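Local coordinates for protein sialidase B (Streptococcus pneumoniae TIGR4, PDB 4XIL) that catalyses the hydrolysis of alpha-(2->3)-, alpha-(2->6)- and alpha-(2->8)-linked terminal sialic acids in oligosaccharides, glycoproteins and glycolipids, at residues Ala459-Asn464 with Met506-Asp511; Gln554-Lys559 with Ser616-Leu621. The protein carries 1 engineered substitution. All blocks are in the same frame, centred on the assembly; numbering follows the deposited sequence.

Contact 1: Ala459-Asn464 with Met506-Asp511. With OPX ((1s,3R,4S)-1-[(cyclohexylamino)methyl]-3,4-dihydroxycyclopentanesulfonic acid), chain B.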
loop_
_atom_site.group_PDB
_atom_site.type_symbol
_atom_site.label_atom_id
_atom_site.label_comp_id
_atom_site.label_asym_id
_atom_site.label_seq_id
_atom_site.Cartn_x
_atom_site.Cartn_y
_atom_site.Cartn_z
ATOM N N ALA A 459 -1.483 -18.313 14.943
ATOM C CA ALA A 459 -2.232 -19.299 15.712
ATOM C C ALA A 459 -1.366 -20.540 15.898
ATOM O O ALA A 459 -1.038 -21.218 14.934
ATOM C CB ALA A 459 -3.541 -19.663 14.988
ATOM N N LEU A 460 -0.969 -20.827 17.135
ATOM C CA LEU A 460 -0.129 -21.994 17.386
ATOM C C LEU A 460 -0.897 -23.273 17.066
ATOM O O LEU A 460 -2.094 -23.364 17.319
ATOM C CB LEU A 460 0.370 -22.011 18.829
ATOM C CG LEU A 460 1.473 -20.990 19.139
ATOM C CD1 LEU A 460 0.981 -19.563 19.033
ATOM C CD2 LEU A 460 2.021 -21.229 20.528
ATOM N N LYS A 461 -0.193 -24.249 16.508
ATOM C CA LYS A 461 -0.826 -25.440 15.961
ATOM C C LYS A 461 -1.377 -26.368 17.034
ATOM O O LYS A 461 -2.436 -26.962 16.858
ATOM C CB LYS A 461 0.152 -26.212 15.075
ATOM C CG LYS A 461 0.596 -25.481 13.818
ATOM C CD LYS A 461 -0.590 -25.083 12.945
ATOM C CE LYS A 461 -0.160 -24.855 11.497
ATOM N NZ LYS A 461 0.800 -23.714 11.325
ATOM N N SER A 462 -0.666 -26.483 18.147
ATOM C CA SER A 462 -0.985 -27.518 19.126
ATOM C C SER A 462 -1.733 -27.011 20.354
ATOM O O SER A 462 -2.059 -27.788 21.255
ATOM C CB SER A 462 0.290 -28.251 19.540
ATOM O OG SER A 462 0.826 -28.942 18.427
ATOM N N SER A 463 -1.997 -25.711 20.389
ATOM C CA SER A 463 -2.814 -25.138 21.448
ATOM C C SER A 463 -3.855 -24.162 20.895
ATOM O O SER A 463 -4.102 -24.109 19.684
ATOM C CB SER A 463 -1.935 -24.453 22.497
ATOM O OG SER A 463 -1.120 -23.454 21.908
ATOM N N ASN A 464 -4.475 -23.406 21.792
ATOM C CA ASN A 464 -5.420 -22.372 21.398
ATOM C C ASN A 464 -4.778 -20.987 21.424
ATOM O O ASN A 464 -5.471 -19.972 21.373
ATOM C CB ASN A 464 -6.643 -22.398 22.321
ATOM C CG ASN A 464 -7.446 -23.682 22.184
ATOM O OD1 ASN A 464 -8.076 -23.921 21.153
ATOM N ND2 ASN A 464 -7.417 -24.519 23.217
ATOM N N MET A 506 5.955 -13.674 12.226
ATOM C CA MET A 506 6.310 -14.920 12.905
ATOM C C MET A 506 6.011 -16.176 12.090
ATOM O O MET A 506 5.065 -16.203 11.284
ATOM C CB MET A 506 5.526 -15.027 14.216
ATOM C CG MET A 506 5.788 -13.907 15.208
ATOM S SD MET A 506 4.550 -13.851 16.522
ATOM C CE MET A 506 3.124 -13.257 15.609
ATOM N N VAL A 507 6.810 -17.220 12.329
ATOM C CA VAL A 507 6.494 -18.572 11.860
ATOM C C VAL A 507 6.685 -19.560 13.008
ATOM O O VAL A 507 7.552 -19.368 13.860
ATOM C CB VAL A 507 7.362 -19.023 10.666
ATOM C CG1 VAL A 507 7.151 -18.103 9.461
ATOM C CG2 VAL A 507 8.837 -19.075 11.045
ATOM N N GLU A 508 5.853 -20.596 13.046
ATOM C CA GLU A 508 6.042 -21.665 14.014
ATOM C C GLU A 508 6.874 -22.740 13.321
ATOM O O GLU A 508 6.406 -23.396 12.388
ATOM C CB GLU A 508 4.689 -22.218 14.506
ATOM C CG GLU A 508 4.821 -23.165 15.724
ATOM C CD GLU A 508 3.485 -23.619 16.315
ATOM O OE1 GLU A 508 2.454 -23.568 15.611
ATOM O OE2 GLU A 508 3.472 -24.029 17.498
ATOM N N LEU A 509 8.124 -22.896 13.750
ATOM C CA LEU A 509 9.025 -23.845 13.099
ATOM C C LEU A 509 8.639 -25.282 13.427
ATOM O O LEU A 509 8.677 -26.165 12.572
ATOM C CB LEU A 509 10.466 -23.589 13.511
ATOM C CG LEU A 509 11.102 -22.298 13.016
ATOM C CD1 LEU A 509 12.524 -22.186 13.608
ATOM C CD2 LEU A 509 11.135 -22.242 11.494
ATOM N N ARG A 510 8.279 -25.501 14.683
ATOM C CA ARG A 510 7.714 -26.771 15.118
ATOM C C ARG A 510 6.936 -26.445 16.367
ATOM O O ARG A 510 6.970 -25.302 16.820
ATOM C CB ARG A 510 8.813 -27.795 15.400
ATOM C CG ARG A 510 9.908 -27.288 16.312
ATOM C CD ARG A 510 11.048 -28.298 16.437
ATOM N NE ARG A 510 12.220 -27.706 17.077
ATOM C CZ ARG A 510 12.479 -27.763 18.384
ATOM N NH1 ARG A 510 11.652 -28.398 19.210
ATOM N NH2 ARG A 510 13.570 -27.185 18.866
ATOM N N ASP A 511 6.235 -27.433 16.923
ATOM C CA ASP A 511 5.360 -27.201 18.066
ATOM C C ASP A 511 6.039 -26.419 19.170
ATOM O O ASP A 511 7.040 -26.863 19.725
ATOM C CB ASP A 511 4.834 -28.522 18.622
ATOM C CG ASP A 511 3.722 -29.097 17.785
ATOM O OD1 ASP A 511 3.418 -28.514 16.717
ATOM O OD2 ASP A 511 3.154 -30.135 18.193
HETATM C CAF OPX B . -2.418 -24.914 2.971
HETATM C CAG OPX B . -2.804 -25.665 4.232
HETATM C CAH OPX B . -2.677 -23.459 3.072
HETATM C CAI OPX B . -2.329 -25.022 5.484
HETATM C CAJ OPX B . -2.117 -22.875 4.327
HETATM C CAK OPX B . -2.652 -21.675 7.101
HETATM C CAL OPX B . -0.557 -20.321 7.511
HETATM C CAM OPX B . -2.676 -19.432 8.232
HETATM C CAO OPX B . -0.460 -18.863 7.782
HETATM C CAP OPX B . -1.842 -18.397 7.536
HETATM C CAQ OPX B . -2.656 -23.567 5.543
HETATM C CAR OPX B . -1.905 -20.731 8.021
HETATM N NAN OPX B . -2.079 -22.993 6.785
HETATM O OAA OPX B . -3.039 -21.835 10.221
HETATM O OAB OPX B . -0.925 -20.715 10.474
HETATM O OAC OPX B . 0.452 -18.265 6.920
HETATM O OAD OPX B . -2.145 -18.413 6.215
HETATM O OAE OPX B . -0.978 -22.866 9.335
HETATM S SAS OPX B . -1.683 -21.578 9.588
HETATM O O HOH W 1 1.192 -22.221 13.585
HETATM O O HOH W 2 2.111 -25.352 19.122
#

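Contact 2: Gln554-Lys559 with Ser616-Leu621. With OPX ((1s,3R,4S)-1-[(cyclohexylamino)methyl]-3,4-dihydroxycyclopentanesulfonic acid), chain B.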
loop_
_atom_site.group_PDB
_atom_site.type_symbol
_atom_site.label_atom_id
_atom_site.label_comp_id
_atom_site.label_asym_id
_atom_site.label_seq_id
_atom_site.Cartn_x
_atom_site.Cartn_y
_atom_site.Cartn_z
ATOM N N GLN A 554 9.100 -3.459 6.095
ATOM C CA GLN A 554 8.356 -4.621 6.568
ATOM C C GLN A 554 8.745 -5.890 5.795
ATOM O O GLN A 554 9.009 -5.838 4.600
ATOM C CB GLN A 554 6.850 -4.365 6.423
ATOM C CG GLN A 554 5.987 -5.506 6.993
ATOM C CD GLN A 554 4.982 -6.018 5.987
ATOM O OE1 GLN A 554 4.994 -5.614 4.824
ATOM N NE2 GLN A 554 4.094 -6.900 6.432
ATOM N N VAL A 555 8.808 -7.016 6.502
ATOM C CA VAL A 555 9.085 -8.320 5.911
ATOM C C VAL A 555 7.934 -9.269 6.286
ATOM O O VAL A 555 7.500 -9.309 7.433
ATOM C CB VAL A 555 10.437 -8.902 6.406
ATOM C CG1 VAL A 555 10.536 -8.856 7.929
ATOM C CG2 VAL A 555 10.661 -10.315 5.910
ATOM N N SER A 556 7.407 -9.990 5.311
ATOM C CA SER A 556 6.413 -11.006 5.617
ATOM C C SER A 556 7.069 -12.382 5.539
ATOM O O SER A 556 8.098 -12.547 4.888
ATOM C CB SER A 556 5.187 -10.885 4.702
ATOM O OG SER A 556 5.554 -10.759 3.347
ATOM N N ALA A 557 6.476 -13.361 6.219
ATOM C CA ALA A 557 7.109 -14.664 6.398
ATOM C C ALA A 557 6.063 -15.735 6.661
ATOM O O ALA A 557 5.136 -15.519 7.436
ATOM C CB ALA A 557 8.088 -14.613 7.563
ATOM N N ILE A 558 6.219 -16.887 6.011
ATOM C CA ILE A 558 5.358 -18.032 6.271
ATOM C C ILE A 558 6.169 -19.318 6.349
ATOM O O ILE A 558 7.282 -19.411 5.824
ATOM C CB ILE A 558 4.295 -18.230 5.173
ATOM C CG1 ILE A 558 4.970 -18.482 3.823
ATOM C CG2 ILE A 558 3.325 -17.046 5.155
ATOM C CD1 ILE A 558 4.011 -18.822 2.694
ATOM N N LYS A 559 5.587 -20.302 7.017
ATOM C CA LYS A 559 6.105 -21.658 6.996
ATOM C C LYS A 559 5.330 -22.446 5.945
ATOM O O LYS A 559 4.117 -22.591 6.048
ATOM C CB LYS A 559 5.905 -22.282 8.372
ATOM C CG LYS A 559 6.251 -23.762 8.457
ATOM C CD LYS A 559 7.745 -23.950 8.398
ATOM C CE LYS A 559 8.115 -25.404 8.648
ATOM N NZ LYS A 559 7.740 -26.244 7.480
ATOM N N SER A 616 4.671 -6.003 2.011
ATOM C CA SER A 616 4.178 -7.170 1.292
ATOM C C SER A 616 3.450 -8.132 2.224
ATOM O O SER A 616 3.646 -8.112 3.451
ATOM C CB SER A 616 5.341 -7.887 0.596
ATOM O OG SER A 616 6.252 -8.436 1.548
ATOM N N ALA A 617 2.604 -8.956 1.616
ATOM C CA ALA A 617 1.870 -10.006 2.294
ATOM C C ALA A 617 2.066 -11.273 1.489
ATOM O O ALA A 617 2.027 -11.245 0.256
ATOM C CB ALA A 617 0.390 -9.665 2.344
ATOM N N ILE A 618 2.264 -12.387 2.180
ATOM C CA ILE A 618 2.388 -13.659 1.495
ATOM C C ILE A 618 1.569 -14.691 2.242
ATOM O O ILE A 618 1.478 -14.647 3.467
ATOM C CB ILE A 618 3.845 -14.105 1.407
ATOM C CG1 ILE A 618 4.561 -13.300 0.333
ATOM C CG2 ILE A 618 3.954 -15.586 1.039
ATOM C CD1 ILE A 618 5.606 -14.106 -0.308
ATOM N N THR A 619 0.929 -15.587 1.504
ATOM C CA THR A 619 0.258 -16.704 2.146
ATOM C C THR A 619 0.268 -17.916 1.222
ATOM O O THR A 619 0.221 -17.787 -0.013
ATOM C CB THR A 619 -1.187 -16.340 2.584
ATOM O OG1 THR A 619 -1.640 -17.275 3.570
ATOM C CG2 THR A 619 -2.157 -16.357 1.401
ATOM N N GLU A 620 0.349 -19.101 1.812
ATOM C CA GLU A 620 0.164 -20.299 1.018
ATOM C C GLU A 620 -1.336 -20.481 0.733
ATOM O O GLU A 620 -2.155 -20.592 1.652
ATOM C CB GLU A 620 0.743 -21.528 1.733
ATOM C CG GLU A 620 0.638 -22.804 0.905
ATOM C CD GLU A 620 1.230 -24.007 1.627
ATOM O OE1 GLU A 620 1.827 -23.817 2.711
ATOM O OE2 GLU A 620 1.103 -25.137 1.109
ATOM N N LEU A 621 -1.692 -20.478 -0.546
ATOM C CA LEU A 621 -3.066 -20.733 -0.964
ATOM C C LEU A 621 -3.391 -22.207 -0.700
ATOM O O LEU A 621 -2.484 -23.028 -0.570
ATOM C CB LEU A 621 -3.225 -20.392 -2.442
ATOM C CG LEU A 621 -2.768 -18.948 -2.735
ATOM C CD1 LEU A 621 -2.662 -18.657 -4.221
ATOM C CD2 LEU A 621 -3.706 -17.977 -2.058
HETATM C CAF OPX B . -2.418 -24.914 2.971
HETATM C CAG OPX B . -2.804 -25.665 4.232
HETATM C CAH OPX B . -2.677 -23.459 3.072
HETATM C CAI OPX B . -2.329 -25.022 5.484
HETATM C CAJ OPX B . -2.117 -22.875 4.327
HETATM C CAK OPX B . -2.652 -21.675 7.101
HETATM C CAL OPX B . -0.557 -20.321 7.511
HETATM C CAM OPX B . -2.676 -19.432 8.232
HETATM C CAO OPX B . -0.460 -18.863 7.782
HETATM C CAP OPX B . -1.842 -18.397 7.536
HETATM C CAQ OPX B . -2.656 -23.567 5.543
HETATM C CAR OPX B . -1.905 -20.731 8.021
HETATM N NAN OPX B . -2.079 -22.993 6.785
HETATM O OAA OPX B . -3.039 -21.835 10.221
HETATM O OAB OPX B . -0.925 -20.715 10.474
HETATM O OAC OPX B . 0.452 -18.265 6.920
HETATM O OAD OPX B . -2.145 -18.413 6.215
HETATM O OAE OPX B . -0.978 -22.866 9.335
HETATM S SAS OPX B . -1.683 -21.578 9.588
HETATM O O HOH W 3 1.650 -8.252 5.302
HETATM O O HOH W 4 8.108 -6.605 2.091
HETATM O O HOH W 5 1.831 -22.147 4.793
#

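Contact 1: Ala459-Asn464 with Met506-Asp511
Glu508 reaches across to the backbone at Leu460 and Lys461 and meets it with its carboxylate. Lys461 N donates to Glu508 OE1 (2.9 Å, N-H...O angle 152°) on the syn lone pair, the side facing OE2. Two waters extend this grip: water 1 donates to Glu508 OE1 and to Ala459 O and accepts from Lys461 NZ, while water 2 donates to Glu508 OE2 at 2.5 Å and accepts from Ser462 N. Gly512 N, just past the segment, also donates to OE2, so each oxygen takes two bonds and the group is fixed in rotation. An extended chain with CG anti to the backbone N (chi1 -169°) carries the carboxylate this far. The Lys461 side chain crosses that of Glu508 obliquely, CG 3.2 Å from Glu508 OE1; its NZ stays 4.6 Å from Glu508 OE1, linked to it through water 1, and also donates to sulfonate oxygen OAE of OPX at 2.8 Å. At the outer end Ser462 OG donates to Asp511 OD2 (2.6 Å), coming from above the carboxylate plane, 63° out of it. Leu460 lays CB and CG beside Glu508 OE2 and turns to Ile467 and Ser533. The contact joins the loop between strands 451-459 and 466-472 of one propeller blade to strand 504-510, the first of the next blade, and the turn after it; strand 504-510 pairs with strand 513-518.

Contact 2: Gln554-Lys559 with Ser616-Leu621
Gln554 and Ser616 open the polar part. Ser616 N donates to Gln554 OE1 (2.9 Å), tilted 16° from the carbonyl plane, and Gln554 NE2 returns a weak bond to Ser616 O at 3.2 Å. Water 3 bridges the same NE2 and carbonyl. A place between backbone N and carbonyl carbon (chi1 48°) turns Ser556 OG to Ser616 OG, hydrogen-bonded at 3.0 Å, and Ser573 of strand 569-575 also binds the Ser616 hydroxyl. At the far end water 5 donates to Lys559 O and Glu620 OE1, while Glu620 OE2 is hydrogen-bonded to Ser561 OG and His624 ND1. The apolar part is Ile558 against Ile618, crossed at about a right angle: Ile558 CD1 meets Ile618 CG2 at 3.6 Å, with Ile558 CG2 against Ile618 O. Toward the ligand, OPX OAD makes a weak bond to Thr619 OG1, which also binds Thr213, and Glu620 CB and CG lie alongside the cyclohexyl ring. The strand axes run 6.3 Å apart and 9° from parallel, held by side chains and waters. Such first strands of adjacent antiparallel sheets are characteristic of the sialidase beta-propeller, and Gln554 touches Tyr615 and Glu503, the probable nucleophile and a predicted active-site residue.

Both contacts join neighbouring sheets of the propeller, and both reach OPX, from different directions: contact 1 through a lysine at the sulfonate, contact 2 through a threonine and a glutamate at the cyclopentane diol and the cyclohexyl ring. Contact 1 is partly buried, with exposed loop residues and a carboxylate held by backbone and water. Contact 2 is buried nearer the centre of the chain, where serine hydroxyls, an amide and crossed isoleucines fill the space between two strands. They share no strand, yet they touch: Val507 CG1 of strand 504-510 packs on Ile558 C at 3.5 Å, so the two contacts and this packing link four successive sheets.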